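Neuraminidase (Bacteroides thetaiotaomicron, PDB 5MUL) is a beta-propeller glycoside hydrolase, probably an alpha-L-rhamnosidase, that binds beta-D-glucuronic acid. Local coordinates at residues I299-G304 / H308-T313. Numbering follows the deposited sequence.
Sequences IVWNDG and HNRQVT
Both carboxylate oxygens of Asp303 are in use: OD2 takes the N-H from His308 NE2 at 2.7 Å, while OD1 accepts the backbone N-H groups of Lys305 and Thr306 in the turn. The histidine bond is fairly straight (161° at the hydrogen) and lies near the imidazole plane, yet it reaches OD2 from above the carboxylate plane, the two planes standing 72° apart. The strand backbone puts His308 CB over one face of the Trp301 six-membered ring, a CH-pi contact 3.4 Å from CB to the ring centroid. CG, anti to the carbonyl carbon (chi1 -52°), carries the imidazole on toward Asp303, obliquely beside the five-membered ring of Trp301. Arg310 CB meets the indole edge at CZ3, 3.7 Å away, and its guanidinium goes off to the carbonyls of Val364 and Gly367. Tyr282, on the neighbouring strand, also meets the indole, its ring nearly parallel. With the indole of Trp301 cut back to an alanine, the His308 methylene and Arg310 CB would probably face a gap, and the imidazole would be likelier to swing off Asp303. Beneath these side chains, Ile299 pairs with Arg310 and Trp301 with His308 through two backbone bonds each, making the antiparallel hairpin that ends this four-stranded propeller blade. A carboxylate gripping both turn and imidazole ties the hairpin's end together, and its negative charge would tend to favour a protonated His308.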
loop_
_atom_site.group_PDB
_atom_site.type_symbol
_atom_site.label_atom_id
_atom_site.label_comp_id
_atom_site.label_asym_id
_atom_site.label_seq_id
_atom_site.Cartn_x
_atom_site.Cartn_y
_atom_site.Cartn_z
ATOM N N ILE A 299 9.381 -8.373 9.631
ATOM C CA ILE A 299 8.380 -7.506 10.213
ATOM C C ILE A 299 9.136 -6.554 11.148
ATOM O O ILE A 299 9.983 -7.006 11.938
ATOM C CB ILE A 299 7.259 -8.325 10.894
ATOM C CG1 ILE A 299 6.159 -7.406 11.406
ATOM C CG2 ILE A 299 7.782 -9.243 12.006
ATOM C CD1 ILE A 299 5.272 -6.885 10.299
ATOM N N VAL A 300 8.873 -5.267 11.037
ATOM C CA VAL A 300 9.511 -4.231 11.848
ATOM C C VAL A 300 8.405 -3.504 12.573
ATOM O O VAL A 300 7.443 -3.076 11.935
ATOM C CB VAL A 300 10.318 -3.248 10.967
ATOM C CG1 VAL A 300 10.896 -2.116 11.801
ATOM C CG2 VAL A 300 11.403 -3.977 10.208
ATOM N N TRP A 301 8.451 -3.373 13.879
ATOM C CA TRP A 301 7.370 -2.751 14.591
ATOM C C TRP A 301 7.845 -2.006 15.805
ATOM O O TRP A 301 8.958 -2.272 16.317
ATOM C CB TRP A 301 6.278 -3.780 14.984
ATOM C CG TRP A 301 6.599 -4.670 16.186
ATOM C CD1 TRP A 301 6.113 -4.538 17.454
ATOM C CD2 TRP A 301 7.457 -5.830 16.199
ATOM N NE1 TRP A 301 6.629 -5.546 18.257
ATOM C CE2 TRP A 301 7.440 -6.350 17.504
ATOM C CE3 TRP A 301 8.216 -6.489 15.227
ATOM C CZ2 TRP A 301 8.198 -7.501 17.864
ATOM C CZ3 TRP A 301 8.968 -7.613 15.579
ATOM C CH2 TRP A 301 8.950 -8.106 16.886
ATOM N N ASN A 302 7.035 -1.062 16.244
ATOM C CA ASN A 302 7.339 -0.277 17.427
ATOM C C ASN A 302 6.213 -0.547 18.412
ATOM O O ASN A 302 5.041 -0.440 18.068
ATOM C CB ASN A 302 7.466 1.216 17.106
ATOM C CG ASN A 302 7.929 2.036 18.306
ATOM O OD1 ASN A 302 7.123 2.404 19.148
ATOM N ND2 ASN A 302 9.210 2.316 18.376
ATOM N N ASP A 303 6.581 -0.899 19.641
ATOM C CA ASP A 303 5.594 -1.276 20.669
ATOM C C ASP A 303 5.215 -0.136 21.616
ATOM O O ASP A 303 4.542 -0.376 22.618
ATOM C CB ASP A 303 6.117 -2.483 21.477
ATOM C CG ASP A 303 7.436 -2.200 22.202
ATOM O OD1 ASP A 303 7.880 -1.035 22.322
ATOM O OD2 ASP A 303 8.057 -3.187 22.640
ATOM N N GLY A 304 5.645 1.085 21.301
ATOM C CA GLY A 304 5.462 2.245 22.180
ATOM C C GLY A 304 6.745 2.632 22.902
ATOM O O GLY A 304 6.880 3.770 23.341
ATOM N N HIS A 308 11.548 -3.124 17.040
ATOM C CA HIS A 308 11.957 -4.510 16.964
ATOM C C HIS A 308 11.903 -4.952 15.516
ATOM O O HIS A 308 11.119 -4.413 14.708
ATOM C CB HIS A 308 10.998 -5.410 17.744
ATOM C CG HIS A 308 10.762 -4.983 19.152
ATOM N ND1 HIS A 308 11.625 -5.295 20.181
ATOM C CD2 HIS A 308 9.754 -4.277 19.710
ATOM C CE1 HIS A 308 11.160 -4.792 21.310
ATOM N NE2 HIS A 308 10.025 -4.171 21.053
ATOM N N ASN A 309 12.689 -5.947 15.175
ATOM C CA ASN A 309 12.502 -6.625 13.912
ATOM C C ASN A 309 12.673 -8.120 14.048
ATOM O O ASN A 309 13.415 -8.618 14.892
ATOM C CB ASN A 309 13.357 -6.031 12.805
ATOM C CG ASN A 309 14.839 -6.024 13.129
ATOM O OD1 ASN A 309 15.573 -6.895 12.671
ATOM N ND2 ASN A 309 15.295 -5.004 13.869
ATOM N N ARG A 310 11.928 -8.838 13.234
ATOM C CA ARG A 310 11.845 -10.273 13.323
ATOM C C ARG A 310 11.772 -10.873 11.926
ATOM O O ARG A 310 11.084 -10.351 11.033
ATOM C CB ARG A 310 10.609 -10.614 14.139
ATOM C CG ARG A 310 10.526 -12.022 14.543
ATOM C CD ARG A 310 9.452 -12.286 15.565
ATOM N NE ARG A 310 9.329 -13.716 15.576
ATOM C CZ ARG A 310 8.291 -14.420 15.988
ATOM N NH1 ARG A 310 7.192 -13.847 16.474
ATOM N NH2 ARG A 310 8.373 -15.740 15.904
ATOM N N GLN A 311 12.487 -11.960 11.715
ATOM C CA GLN A 311 12.445 -12.711 10.486
ATOM C C GLN A 311 11.124 -13.513 10.451
ATOM O O GLN A 311 10.682 -14.051 11.468
ATOM C CB GLN A 311 13.665 -13.649 10.474
ATOM C CG GLN A 311 13.972 -14.293 9.155
ATOM C CD GLN A 311 15.282 -15.087 9.168
ATOM O OE1 GLN A 311 15.270 -16.303 8.916
ATOM N NE2 GLN A 311 16.410 -14.405 9.439
ATOM N N VAL A 312 10.488 -13.595 9.291
ATOM C CA VAL A 312 9.136 -14.164 9.200
ATOM C C VAL A 312 9.104 -15.594 8.706
ATOM O O VAL A 312 8.288 -16.385 9.186
ATOM C CB VAL A 312 8.247 -13.238 8.329
ATOM C CG1 VAL A 312 6.849 -13.817 8.133
ATOM C CG2 VAL A 312 8.170 -11.853 8.945
ATOM N N THR A 313 9.898 -15.898 7.701
ATOM C CA THR A 313 9.973 -17.250 7.210
ATOM C C THR A 313 11.458 -17.697 7.245
ATOM O O THR A 313 12.356 -16.965 7.680
ATOM C CB THR A 313 9.291 -17.375 5.826
ATOM O OG1 THR A 313 10.091 -16.744 4.821
ATOM C CG2 THR A 313 7.893 -16.730 5.807
#